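Local coordinates for vacuolar protein sorting-associated protein IST1 (Saccharomyces cerevisiae, PDB 3GGY) that acts late in multivesicular body sorting, regulating recruitment of the ATPase VPS4 to the ESCRT-III complex, and is represented here by an ESCRT-III-like N-terminal domain, at residues Q40-L45 against K178-P183; L60-I65 against C159-P164; E74-L79 against P152-K157; E94-E99 against D103-A108; Q127-M132 against E139-V144. All coordinates share one frame; numbering follows the deposited sequence.

Contact 1: Q40-L45 against K178-P183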
# COMPACT_ATOMS: atom_id res chain seq x y z
N GLN A 40 -7.96 -16.69 -13.81
CA GLN A 40 -8.92 -17.54 -13.13
C GLN A 40 -10.35 -17.00 -13.21
O GLN A 40 -11.31 -17.77 -13.24
CB GLN A 40 -8.48 -17.74 -11.68
CG GLN A 40 -7.07 -18.34 -11.60
CD GLN A 40 -6.54 -18.48 -10.19
OE1 GLN A 40 -6.60 -17.54 -9.39
NE2 GLN A 40 -6.00 -19.65 -9.87
N VAL A 41 -10.49 -15.67 -13.26
CA VAL A 41 -11.81 -15.07 -13.39
C VAL A 41 -12.32 -15.43 -14.78
O VAL A 41 -13.48 -15.77 -14.96
CB VAL A 41 -11.76 -13.53 -13.26
CG1 VAL A 41 -13.08 -12.91 -13.70
CG2 VAL A 41 -11.48 -13.14 -11.81
N ALA A 42 -11.43 -15.37 -15.77
CA ALA A 42 -11.79 -15.70 -17.14
C ALA A 42 -12.28 -17.14 -17.22
O ALA A 42 -13.25 -17.43 -17.92
CB ALA A 42 -10.59 -15.49 -18.06
N GLN A 43 -11.61 -18.03 -16.51
CA GLN A 43 -11.98 -19.44 -16.51
C GLN A 43 -13.34 -19.64 -15.85
O GLN A 43 -14.12 -20.50 -16.27
CB GLN A 43 -10.90 -20.27 -15.80
CG GLN A 43 -11.10 -21.78 -15.87
CD GLN A 43 -11.26 -22.30 -17.29
OE1 GLN A 43 -10.58 -21.85 -18.21
NE2 GLN A 43 -12.16 -23.27 -17.47
N LEU A 44 -13.63 -18.86 -14.81
CA LEU A 44 -14.92 -18.95 -14.14
C LEU A 44 -16.01 -18.51 -15.10
O LEU A 44 -17.10 -19.09 -15.12
CB LEU A 44 -14.94 -18.06 -12.89
CG LEU A 44 -14.10 -18.55 -11.71
CD1 LEU A 44 -13.99 -17.45 -10.66
CD2 LEU A 44 -14.74 -19.79 -11.12
N LEU A 45 -15.73 -17.49 -15.90
CA LEU A 45 -16.71 -17.00 -16.86
C LEU A 45 -16.98 -18.05 -17.93
O LEU A 45 -18.14 -18.29 -18.28
CB LEU A 45 -16.22 -15.70 -17.52
CG LEU A 45 -16.08 -14.49 -16.59
CD1 LEU A 45 -15.43 -13.34 -17.35
CD2 LEU A 45 -17.45 -14.09 -16.05
N LYS A 178 -11.57 -8.87 -22.42
CA LYS A 178 -10.78 -8.46 -23.57
C LYS A 178 -9.42 -9.15 -23.55
O LYS A 178 -8.97 -9.70 -24.55
CB LYS A 178 -10.57 -6.95 -23.59
CG LYS A 178 -9.80 -6.49 -24.84
CD LYS A 178 -9.69 -5.00 -24.95
CE LYS A 178 -9.00 -4.62 -26.25
NZ LYS A 178 -8.91 -3.15 -26.42
N THR A 179 -8.78 -9.14 -22.39
CA THR A 179 -7.47 -9.76 -22.25
C THR A 179 -7.46 -11.23 -22.64
O THR A 179 -6.54 -11.69 -23.33
CB THR A 179 -6.94 -9.65 -20.80
OG1 THR A 179 -6.76 -8.27 -20.46
CG2 THR A 179 -5.62 -10.38 -20.64
N TYR A 180 -8.48 -11.96 -22.22
CA TYR A 180 -8.54 -13.39 -22.48
C TYR A 180 -9.49 -13.87 -23.57
O TYR A 180 -9.80 -15.06 -23.64
CB TYR A 180 -8.84 -14.11 -21.17
CG TYR A 180 -7.76 -13.88 -20.15
CD1 TYR A 180 -6.54 -14.55 -20.25
CD2 TYR A 180 -7.91 -12.94 -19.13
CE1 TYR A 180 -5.50 -14.28 -19.37
CE2 TYR A 180 -6.88 -12.66 -18.25
CZ TYR A 180 -5.67 -13.33 -18.37
OH TYR A 180 -4.63 -13.04 -17.52
N ASP A 181 -9.93 -12.95 -24.42
CA ASP A 181 -10.85 -13.28 -25.52
C ASP A 181 -12.06 -14.09 -25.08
O ASP A 181 -12.48 -15.01 -25.77
CB ASP A 181 -10.11 -14.06 -26.61
CG ASP A 181 -8.93 -13.30 -27.17
OD1 ASP A 181 -9.11 -12.14 -27.58
OD2 ASP A 181 -7.82 -13.88 -27.21
N VAL A 182 -12.64 -13.74 -23.93
CA VAL A 182 -13.81 -14.45 -23.42
C VAL A 182 -14.99 -14.19 -24.35
O VAL A 182 -15.29 -13.05 -24.67
CB VAL A 182 -14.17 -13.98 -22.00
CG1 VAL A 182 -15.51 -14.56 -21.57
CG2 VAL A 182 -13.08 -14.39 -21.03
N PRO A 183 -15.69 -15.26 -24.77
CA PRO A 183 -16.84 -15.08 -25.66
C PRO A 183 -17.88 -14.09 -25.12
O PRO A 183 -18.13 -14.03 -23.91
CB PRO A 183 -17.41 -16.50 -25.79
CG PRO A 183 -16.20 -17.35 -25.62
CD PRO A 183 -15.49 -16.68 -24.46
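The methyl group of Ala42 faces two side chains that arrive from the end of another helix, Tyr180 and Val182. Its CB lies 3.8 Å from Tyr180 CB and is almost as near to CG and CD2 at the root of the ring. It meets the ring obliquely, so this is no stack. Tyr180 holds its ring anti to its own carbonyl carbon (chi1 -62°). This sets the root of the ring beside the methyl, with CD2 on the near side. One face of the ring is covered close to home, by Thr179 CG2.

Val182 comes in with both branches. Its CG2 touches Ala42 CB at 4.0 Å, while CG1 turns to the next helical turn and meets Leu45 CB at 4.3 Å. No hydrogen bond crosses the contact; methyl, methylene and ring carbons carry it.

The helix end helps to account for this. A Schellman motif ends helix 166-179, with Asp181 at positive phi as its C-prime residue. The chain turns there and brings Val182 back towards helix 8-46. Val41 and Leu45 also touch helix 50-82, and Val41 and Ala42 reach Ile176, so helix 8-46 packs here against both helix 50-82 and helix 166-179.

Contact 2: L60-I65 against C159-P164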
# COMPACT_ATOMS: atom_id res chain seq x y z
N LEU A 60 -9.90 -9.10 -6.42
CA LEU A 60 -8.88 -8.59 -7.33
C LEU A 60 -8.79 -7.06 -7.26
O LEU A 60 -7.70 -6.49 -7.29
CB LEU A 60 -9.20 -9.03 -8.76
CG LEU A 60 -8.34 -8.48 -9.91
CD1 LEU A 60 -6.87 -8.80 -9.67
CD2 LEU A 60 -8.82 -9.09 -11.22
N ILE A 61 -9.94 -6.41 -7.17
CA ILE A 61 -9.98 -4.95 -7.08
C ILE A 61 -9.21 -4.50 -5.86
O ILE A 61 -8.41 -3.56 -5.93
CB ILE A 61 -11.44 -4.45 -7.01
CG1 ILE A 61 -12.09 -4.62 -8.39
CG2 ILE A 61 -11.49 -2.99 -6.57
CD1 ILE A 61 -13.58 -4.38 -8.41
N HIS A 62 -9.43 -5.17 -4.73
CA HIS A 62 -8.72 -4.81 -3.52
C HIS A 62 -7.23 -5.13 -3.67
O HIS A 62 -6.38 -4.37 -3.21
CB HIS A 62 -9.30 -5.55 -2.31
CG HIS A 62 -8.55 -5.29 -1.04
ND1 HIS A 62 -7.35 -5.90 -0.75
CD2 HIS A 62 -8.79 -4.43 -0.02
CE1 HIS A 62 -6.88 -5.43 0.40
NE2 HIS A 62 -7.74 -4.54 0.86
N ASP A 63 -6.92 -6.25 -4.32
CA ASP A 63 -5.52 -6.62 -4.52
C ASP A 63 -4.78 -5.56 -5.33
O ASP A 63 -3.63 -5.24 -5.02
CB ASP A 63 -5.41 -7.97 -5.24
CG ASP A 63 -5.86 -9.14 -4.38
OD1 ASP A 63 -5.84 -9.02 -3.13
OD2 ASP A 63 -6.22 -10.20 -4.94
N ASP A 64 -5.43 -5.02 -6.36
CA ASP A 64 -4.81 -3.98 -7.19
C ASP A 64 -4.59 -2.69 -6.40
O ASP A 64 -3.57 -2.02 -6.56
CB ASP A 64 -5.66 -3.69 -8.43
CG ASP A 64 -5.50 -4.75 -9.52
OD1 ASP A 64 -4.52 -5.53 -9.47
OD2 ASP A 64 -6.36 -4.78 -10.43
N ILE A 65 -5.56 -2.34 -5.55
CA ILE A 65 -5.43 -1.13 -4.74
C ILE A 65 -4.27 -1.30 -3.76
O ILE A 65 -3.50 -0.37 -3.51
CB ILE A 65 -6.75 -0.85 -3.97
CG1 ILE A 65 -7.84 -0.43 -4.95
CG2 ILE A 65 -6.52 0.26 -2.93
CD1 ILE A 65 -9.22 -0.38 -4.34
N CYS A 159 -5.56 1.92 2.31
CA CYS A 159 -5.43 0.98 3.41
C CYS A 159 -6.81 0.42 3.72
O CYS A 159 -6.96 -0.74 4.10
CB CYS A 159 -4.87 1.66 4.66
SG CYS A 159 -3.10 1.94 4.60
N SER A 160 -7.83 1.27 3.55
CA SER A 160 -9.20 0.87 3.81
C SER A 160 -10.10 1.35 2.68
O SER A 160 -10.88 2.28 2.85
CB SER A 160 -9.67 1.46 5.14
OG SER A 160 -8.79 1.11 6.19
N PRO A 161 -10.01 0.70 1.51
CA PRO A 161 -10.84 1.10 0.37
C PRO A 161 -12.32 0.85 0.60
O PRO A 161 -12.71 -0.11 1.28
CB PRO A 161 -10.27 0.27 -0.78
CG PRO A 161 -9.73 -0.95 -0.09
CD PRO A 161 -9.07 -0.37 1.14
N SER A 162 -13.16 1.72 0.05
CA SER A 162 -14.60 1.59 0.19
C SER A 162 -15.07 0.41 -0.66
O SER A 162 -14.34 -0.07 -1.53
CB SER A 162 -15.30 2.88 -0.25
OG SER A 162 -14.93 3.23 -1.58
N VAL A 163 -16.29 -0.06 -0.40
CA VAL A 163 -16.84 -1.19 -1.14
C VAL A 163 -16.84 -0.90 -2.64
O VAL A 163 -17.24 0.18 -3.07
CB VAL A 163 -18.29 -1.49 -0.70
CG1 VAL A 163 -18.82 -2.70 -1.47
CG2 VAL A 163 -18.32 -1.77 0.80
N PRO A 164 -16.36 -1.86 -3.45
CA PRO A 164 -16.34 -1.63 -4.89
C PRO A 164 -17.76 -1.53 -5.42
O PRO A 164 -18.60 -2.36 -5.09
CB PRO A 164 -15.62 -2.87 -5.43
CG PRO A 164 -14.78 -3.32 -4.27
CD PRO A 164 -15.72 -3.14 -3.11
O HOH W 1 -6.21 -3.22 3.43
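This is a mainly apolar helix-to-loop contact at the surface, where His62, Ile61 and Ile65 of helix 50-82 receive two prolines of the link between helices 153-159 and 166-179. Pro161 meets two of these side chains. Its CB lies 3.8 Å from Ile65 CD1, the two side chains running past each other in opposite directions. Its CG lies 3.6 Å from His62 CD2, where the side chains meet at about a right angle and the imidazole is approached obliquely. His62 reaches the proline because its ring stands anti to the backbone N (chi1 176°).

Pro164 sits over the preceding turn of the helix. Ile61 crosses it obliquely and touches it with two methyls: CD1 is 3.9 Å from Pro164 CB, and CG2 is 4.0 Å from Pro164 CG.

The link is extended, with no regular helix or strand, and it runs along one of the long helices of this ESCRT-III-like domain. Pro161 and Pro164 point toward that helix, while Ser160 and Ser162 point away from it.

The polar part of the contact is a water. It gives a hydrogen bond of 2.7 Å to Cys159 O and lies in the plane of the His62 ring, 3.3 Å from NE2. The water thus bridges the imidazole and the loop backbone, the longer leg being to NE2. Ile61 also touches Val169 and Tyr172 of helix 166-179.

Contact 3: E74-L79 against P152-K157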
# COMPACT_ATOMS: atom_id res chain seq x y z
N GLU A 74 6.86 2.48 -1.23
CA GLU A 74 8.22 2.28 -1.70
C GLU A 74 8.84 3.65 -1.96
O GLU A 74 9.98 3.91 -1.59
CB GLU A 74 8.25 1.47 -3.00
CG GLU A 74 9.66 1.17 -3.49
CD GLU A 74 9.71 0.78 -4.96
OE1 GLU A 74 8.74 0.17 -5.46
OE2 GLU A 74 10.74 1.07 -5.62
N LEU A 75 8.07 4.52 -2.63
CA LEU A 75 8.54 5.86 -2.93
C LEU A 75 8.81 6.65 -1.65
O LEU A 75 9.79 7.38 -1.58
CB LEU A 75 7.54 6.61 -3.81
CG LEU A 75 7.43 6.15 -5.26
CD1 LEU A 75 6.61 7.17 -6.03
CD2 LEU A 75 8.82 6.01 -5.88
N TYR A 76 7.94 6.50 -0.65
CA TYR A 76 8.15 7.21 0.60
C TYR A 76 9.44 6.74 1.27
O TYR A 76 10.17 7.53 1.86
CB TYR A 76 6.97 7.00 1.57
CG TYR A 76 5.74 7.83 1.28
CD1 TYR A 76 5.84 9.16 0.87
CD2 TYR A 76 4.46 7.30 1.47
CE1 TYR A 76 4.70 9.94 0.66
CE2 TYR A 76 3.32 8.07 1.27
CZ TYR A 76 3.45 9.39 0.87
OH TYR A 76 2.32 10.15 0.67
N CYS A 77 9.71 5.44 1.19
CA CYS A 77 10.93 4.90 1.78
C CYS A 77 12.16 5.45 1.09
O CYS A 77 13.15 5.77 1.74
CB CYS A 77 10.95 3.37 1.66
SG CYS A 77 9.91 2.54 2.87
N GLU A 78 12.10 5.54 -0.24
CA GLU A 78 13.23 6.06 -0.99
C GLU A 78 13.48 7.52 -0.65
O GLU A 78 14.63 7.97 -0.55
CB GLU A 78 12.98 5.88 -2.49
CG GLU A 78 12.77 4.42 -2.86
CD GLU A 78 12.53 4.20 -4.34
OE1 GLU A 78 11.73 4.95 -4.93
OE2 GLU A 78 13.13 3.26 -4.91
N LEU A 79 12.39 8.27 -0.44
CA LEU A 79 12.49 9.68 -0.09
C LEU A 79 13.23 9.83 1.23
O LEU A 79 14.19 10.59 1.33
CB LEU A 79 11.08 10.28 0.02
CG LEU A 79 10.97 11.76 0.42
CD1 LEU A 79 9.59 12.27 0.05
CD2 LEU A 79 11.22 11.93 1.91
N PRO A 152 -1.88 11.23 4.62
CA PRO A 152 -2.54 11.56 3.35
C PRO A 152 -3.83 10.78 3.13
O PRO A 152 -3.90 9.58 3.41
CB PRO A 152 -1.48 11.21 2.31
CG PRO A 152 -0.21 11.43 3.03
CD PRO A 152 -0.48 10.85 4.39
N GLU A 153 -4.84 11.47 2.62
CA GLU A 153 -6.12 10.83 2.36
C GLU A 153 -5.94 9.62 1.43
O GLU A 153 -6.59 8.60 1.62
CB GLU A 153 -7.08 11.83 1.72
CG GLU A 153 -8.52 11.38 1.70
CD GLU A 153 -9.07 11.17 3.10
OE1 GLU A 153 -8.96 12.10 3.92
OE2 GLU A 153 -9.60 10.07 3.37
N LYS A 154 -5.04 9.74 0.46
CA LYS A 154 -4.79 8.65 -0.49
C LYS A 154 -4.34 7.38 0.23
O LYS A 154 -4.78 6.28 -0.10
CB LYS A 154 -3.73 9.06 -1.52
CG LYS A 154 -2.33 9.30 -0.96
CD LYS A 154 -1.33 9.53 -2.09
CE LYS A 154 0.09 9.70 -1.57
NZ LYS A 154 1.06 9.94 -2.70
N ILE A 155 -3.48 7.54 1.23
CA ILE A 155 -2.99 6.40 2.01
C ILE A 155 -4.12 5.80 2.86
O ILE A 155 -4.27 4.59 2.94
CB ILE A 155 -1.82 6.82 2.93
CG1 ILE A 155 -0.59 7.19 2.09
CG2 ILE A 155 -1.50 5.71 3.91
CD1 ILE A 155 0.01 6.02 1.31
N ILE A 156 -4.92 6.66 3.48
CA ILE A 156 -6.01 6.15 4.30
C ILE A 156 -7.00 5.35 3.44
O ILE A 156 -7.50 4.31 3.87
CB ILE A 156 -6.75 7.31 4.99
CG1 ILE A 156 -5.81 7.99 5.99
CG2 ILE A 156 -8.00 6.79 5.69
CD1 ILE A 156 -6.36 9.25 6.60
N LYS A 157 -7.24 5.82 2.23
CA LYS A 157 -8.17 5.17 1.31
C LYS A 157 -7.66 3.85 0.75
O LYS A 157 -8.43 2.92 0.53
CB LYS A 157 -8.50 6.11 0.16
CG LYS A 157 -9.18 7.41 0.60
CD LYS A 157 -10.50 7.14 1.30
CE LYS A 157 -11.50 6.45 0.37
NZ LYS A 157 -12.79 6.16 1.06
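Tyr76 reaches across from helix 50-82 and meets Pro152, Lys154 and Ile155 at the start of helix 153-159. The backbones stay far apart, with 11.3 Å between Tyr76 CA and Ile155 CA, so the long phenol bridges the space.

The better packed part is the buried side, at Ile155. Its CD1 comes to the edge of the Tyr76 ring, in the ring plane, 3.9 Å from CE2. CG1 follows close behind, and the two side chains slide past each other in opposite directions. Ile155 also rests on Leu69 and Ile72 of helix 50-82.

The outer side is the exposed one and is formed by Lys154. Its chain is extended beyond CG. The lysine chain and the phenol point at each other from opposite directions, and the ring is met obliquely. Lys154 CE touches Tyr76 OH closely, at 3.2 Å, whereas NZ, 3.6 Å from the same oxygen, makes no hydrogen bond to it. Pro152 CG adds a contact of 3.7 Å to that oxygen.

The hydroxyl has its polar partner elsewhere: it is hydrogen-bonded to Glu107 OE2 on helix 105-115. Glu107 also touches Pro152, so three parts of the fold meet round the end of the ring. An alanine in place of Tyr76 is likely to leave Glu107 without this hydroxyl partner and open a gap beside Ile155.

The arrangement is that of a helical-bundle domain of the ESCRT-III type, in which short later helices pack along the long hairpin of helices 8-46 and 50-82.

Contact 4: E94-E99 against D103-A108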
# COMPACT_ATOMS: atom_id res chain seq x y z
N GLU A 94 6.91 19.12 16.42
CA GLU A 94 6.78 20.49 15.93
C GLU A 94 7.76 20.70 14.78
O GLU A 94 7.40 21.27 13.74
CB GLU A 94 7.07 21.49 17.05
CG GLU A 94 7.19 22.94 16.59
CD GLU A 94 5.86 23.57 16.21
OE1 GLU A 94 5.16 23.02 15.34
OE2 GLU A 94 5.52 24.63 16.78
N GLN A 95 8.99 20.24 14.96
CA GLN A 95 10.01 20.38 13.93
C GLN A 95 9.59 19.63 12.67
O GLN A 95 9.66 20.16 11.56
CB GLN A 95 11.34 19.83 14.42
CG GLN A 95 11.94 20.59 15.60
CD GLN A 95 13.23 19.96 16.09
OE1 GLN A 95 13.26 18.78 16.45
NE2 GLN A 95 14.30 20.74 16.11
N LEU A 96 9.12 18.40 12.85
CA LEU A 96 8.69 17.57 11.74
C LEU A 96 7.61 18.24 10.90
O LEU A 96 7.70 18.29 9.68
CB LEU A 96 8.18 16.22 12.27
CG LEU A 96 7.81 15.15 11.25
CD1 LEU A 96 9.06 14.72 10.48
CD2 LEU A 96 7.20 13.96 11.97
N VAL A 97 6.59 18.77 11.57
CA VAL A 97 5.47 19.41 10.88
C VAL A 97 5.73 20.79 10.30
O VAL A 97 5.22 21.13 9.24
CB VAL A 97 4.24 19.48 11.81
CG1 VAL A 97 3.08 20.17 11.10
CG2 VAL A 97 3.83 18.08 12.24
N LYS A 98 6.53 21.60 10.99
CA LYS A 98 6.80 22.95 10.51
C LYS A 98 8.05 23.10 9.65
O LYS A 98 8.08 23.93 8.74
CB LYS A 98 6.87 23.93 11.69
CG LYS A 98 5.52 24.16 12.35
CD LYS A 98 5.56 25.32 13.33
CE LYS A 98 4.17 25.62 13.85
NZ LYS A 98 4.14 26.83 14.71
N GLU A 99 9.07 22.29 9.92
CA GLU A 99 10.32 22.36 9.17
C GLU A 99 10.50 21.28 8.10
O GLU A 99 11.34 21.43 7.21
CB GLU A 99 11.51 22.29 10.14
CG GLU A 99 11.77 23.58 10.91
CD GLU A 99 12.78 23.39 12.03
OE1 GLU A 99 13.85 22.80 11.78
OE2 GLU A 99 12.50 23.85 13.16
N ASP A 103 10.12 19.12 2.42
CA ASP A 103 10.92 18.03 1.88
C ASP A 103 10.15 16.71 1.84
O ASP A 103 10.70 15.66 1.50
CB ASP A 103 12.20 17.86 2.72
CG ASP A 103 11.92 17.85 4.21
OD1 ASP A 103 10.94 17.20 4.64
OD2 ASP A 103 12.69 18.48 4.96
N GLY A 104 8.87 16.77 2.20
CA GLY A 104 8.02 15.58 2.18
C GLY A 104 8.26 14.54 3.26
O GLY A 104 7.63 13.47 3.24
N ILE A 105 9.14 14.83 4.20
CA ILE A 105 9.45 13.89 5.26
C ILE A 105 8.26 13.64 6.19
O ILE A 105 7.95 12.49 6.50
CB ILE A 105 10.67 14.36 6.08
CG1 ILE A 105 11.91 14.36 5.18
CG2 ILE A 105 10.89 13.46 7.29
CD1 ILE A 105 13.17 14.88 5.84
N ASN A 106 7.60 14.70 6.62
CA ASN A 106 6.45 14.56 7.52
C ASN A 106 5.46 13.54 6.98
O ASN A 106 5.07 12.59 7.66
CB ASN A 106 5.74 15.91 7.69
CG ASN A 106 4.63 15.86 8.72
OD1 ASN A 106 4.84 15.45 9.86
ND2 ASN A 106 3.44 16.29 8.32
N GLU A 107 5.05 13.76 5.73
CA GLU A 107 4.10 12.90 5.03
C GLU A 107 4.62 11.47 4.87
O GLU A 107 3.89 10.51 5.09
CB GLU A 107 3.83 13.52 3.66
CG GLU A 107 2.84 12.78 2.81
CD GLU A 107 2.66 13.46 1.47
OE1 GLU A 107 2.42 14.69 1.45
OE2 GLU A 107 2.75 12.76 0.44
N ALA A 108 5.88 11.34 4.47
CA ALA A 108 6.47 10.03 4.25
C ALA A 108 6.55 9.15 5.50
O ALA A 108 6.14 7.99 5.47
CB ALA A 108 7.86 10.18 3.64
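Asn106 OD1 accepts a hydrogen bond from Arg110 NE, and across the contact it lies against the side chains of Leu96 and Val97. Leu96 CG is 3.3 Å from this oxygen and Leu96 CD2 is 3.5 Å away. Val97 CG2 comes to 3.7 Å. These are packing contacts. The amide nitrogen, ND2, is bonded to Asp150 OD2, so both ends of the buried amide have partners and its rotation is probably fixed.

Leu96 has its CG anti to the backbone N (chi1 -174°), which carries the isobutyl end over to helix 105-115. There its CD1 meets Ile105 CG2 at 3.9 Å. A glycine in place of Leu96 would probably leave one side of the Asn106 amide uncovered and Ile105 CG2 without its methyl partner.

The turn between the two helices is shaped by Asp103. Its OD1 accepts from Ile105 N at 3.0 Å, an Asx turn with an N-H...O angle of 160°. The other oxygen, OD2, is bonded to His100 ND1 in the same turn.

The chemistry is thus divided. Leu96 and Ile105 supply the carbon part, with Val97 lying against the amide oxygen. Asp103 is satisfied within the turn, by Ile105 N and His100, and Asn106 outside it, by Arg110 and Asp150. The polar groups are held by these partners while Leu96 packs against the amide.

Contact 5: Q127-M132 against E139-V144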
# COMPACT_ATOMS: atom_id res chain seq x y z
N GLN A 127 9.71 -1.48 12.57
CA GLN A 127 10.97 -0.94 13.07
C GLN A 127 11.00 0.58 12.92
O GLN A 127 11.63 1.27 13.71
CB GLN A 127 12.15 -1.55 12.30
CG GLN A 127 12.48 -2.97 12.71
CD GLN A 127 13.41 -3.65 11.71
OE1 GLN A 127 14.35 -3.04 11.21
NE2 GLN A 127 13.14 -4.92 11.43
N LEU A 128 10.32 1.09 11.90
CA LEU A 128 10.28 2.53 11.68
C LEU A 128 9.53 3.19 12.82
O LEU A 128 9.92 4.25 13.32
CB LEU A 128 9.59 2.86 10.35
CG LEU A 128 10.34 2.47 9.08
CD1 LEU A 128 9.49 2.82 7.87
CD2 LEU A 128 11.68 3.19 9.02
N LYS A 129 8.44 2.55 13.25
CA LYS A 129 7.66 3.07 14.36
C LYS A 129 8.54 3.12 15.60
O LYS A 129 8.62 4.15 16.27
CB LYS A 129 6.45 2.19 14.64
CG LYS A 129 5.57 2.71 15.77
CD LYS A 129 4.42 1.78 16.08
CE LYS A 129 4.85 0.63 16.98
NZ LYS A 129 5.22 1.12 18.34
N ASP A 130 9.21 2.00 15.90
CA ASP A 130 10.07 1.94 17.07
C ASP A 130 11.16 3.02 17.03
O ASP A 130 11.43 3.67 18.04
CB ASP A 130 10.73 0.56 17.18
CG ASP A 130 9.71 -0.55 17.40
OD1 ASP A 130 8.72 -0.32 18.13
OD2 ASP A 130 9.92 -1.67 16.88
N LEU A 131 11.77 3.20 15.86
CA LEU A 131 12.81 4.21 15.72
C LEU A 131 12.30 5.63 15.93
O LEU A 131 12.95 6.43 16.60
CB LEU A 131 13.46 4.12 14.34
CG LEU A 131 14.36 2.91 14.09
CD1 LEU A 131 14.77 2.86 12.62
CD2 LEU A 131 15.59 3.00 14.98
N MET A 132 11.13 5.94 15.37
CA MET A 132 10.56 7.28 15.50
C MET A 132 9.97 7.56 16.88
O MET A 132 9.93 8.71 17.31
CB MET A 132 9.51 7.53 14.42
CG MET A 132 10.07 7.50 13.00
SD MET A 132 11.60 8.46 12.81
CE MET A 132 12.80 7.15 12.89
N GLU A 139 3.96 9.96 21.71
CA GLU A 139 2.78 10.75 21.36
C GLU A 139 2.67 10.87 19.84
O GLU A 139 1.58 10.75 19.28
CB GLU A 139 2.87 12.15 21.97
CG GLU A 139 2.69 12.21 23.48
CD GLU A 139 3.60 11.25 24.24
OE1 GLU A 139 4.84 11.36 24.12
OE2 GLU A 139 3.06 10.40 24.98
N PHE A 140 3.80 11.11 19.19
CA PHE A 140 3.83 11.25 17.74
C PHE A 140 3.30 10.00 17.05
O PHE A 140 2.39 10.07 16.23
CB PHE A 140 5.26 11.55 17.29
CG PHE A 140 5.49 11.32 15.82
CD1 PHE A 140 4.80 12.06 14.87
CD2 PHE A 140 6.39 10.34 15.39
CE1 PHE A 140 4.99 11.83 13.50
CE2 PHE A 140 6.59 10.10 14.03
CZ PHE A 140 5.89 10.85 13.09
N VAL A 141 3.87 8.85 17.39
CA VAL A 141 3.43 7.61 16.76
C VAL A 141 1.98 7.24 17.08
O VAL A 141 1.27 6.73 16.21
CB VAL A 141 4.38 6.43 17.11
CG1 VAL A 141 5.77 6.73 16.58
CG2 VAL A 141 4.43 6.20 18.60
N ASN A 142 1.52 7.51 18.30
CA ASN A 142 0.14 7.20 18.63
C ASN A 142 -0.82 8.11 17.87
O ASN A 142 -1.92 7.71 17.50
CB ASN A 142 -0.10 7.33 20.14
CG ASN A 142 0.59 6.24 20.94
OD1 ASN A 142 0.89 5.17 20.41
ND2 ASN A 142 0.84 6.51 22.22
N GLY A 143 -0.39 9.35 17.64
CA GLY A 143 -1.22 10.29 16.91
C GLY A 143 -1.44 9.77 15.50
O GLY A 143 -2.53 9.91 14.93
N VAL A 144 -0.41 9.17 14.93
CA VAL A 144 -0.50 8.62 13.58
C VAL A 144 -1.39 7.39 13.51
O VAL A 144 -2.31 7.31 12.70
CB VAL A 144 0.90 8.22 13.05
CG1 VAL A 144 0.76 7.47 11.74
CG2 VAL A 144 1.76 9.46 12.86
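Met132 and Phe140 meet across two consecutive helices, 125-135 and 138-147. From Met132, CB points toward the second helix and lies 3.9 Å from Phe140 CE2, at the edge of the ring and in its plane. The same CB is 4.4 Å from Val141 CG1. Beyond CB the chain bends at chi2 and chi3, and CG, SD and CE lead away from helix 138-147. The side chain instead touches Ile109 and Phe8, on helices 105-115 and 8-46. Met132 therefore touches Phe140 with the root of its side chain.

Phe140 holds its ring anti to the backbone N (chi1 163°), which carries the ring toward helix 125-135; its CE2 edge faces Met132 CB.

Val141 fits against the preceding turn of helix 125-135. Its CG1 lies 3.9 Å from Lys129 O and 4.1 Å from Lys129 CG, and the lysine chain passes it at about a right angle. The ammonium end bends off toward Asp130 OD1, a long salt bridge at 3.8 Å.

The axes of the two short segments approach to 9.7 Å, with 139° between their N-to-C directions, a helical hairpin with a clear splay. No hydrogen bond joins them. The contact is mostly carbon against carbon, with one methyl resting on a backbone carbonyl. The lysine contributes its methylene part, while its ammonium group turns to Asp130 on its own helix.

Helix 50-82 serves both contact 2 and contact 3, and helix 8-46 carries contact 1 at the far end of the elongated domain. Contacts 1 and 5 are buried and apolar, yet their centres are about 45 Å apart, on opposite sides of the chain's centre. Contact 2 is a surface contact and has a bridging water. Contacts 3 and 4 are partly buried, and each mixes apolar packing with side-chain hydrogen bonds to residues beyond its own segments. These two touch each other, while contacts 4 and 5 touch through Leu96 and Phe140. Contact 4 thus links contact 3, near the middle of the domain, to contact 5, farther out.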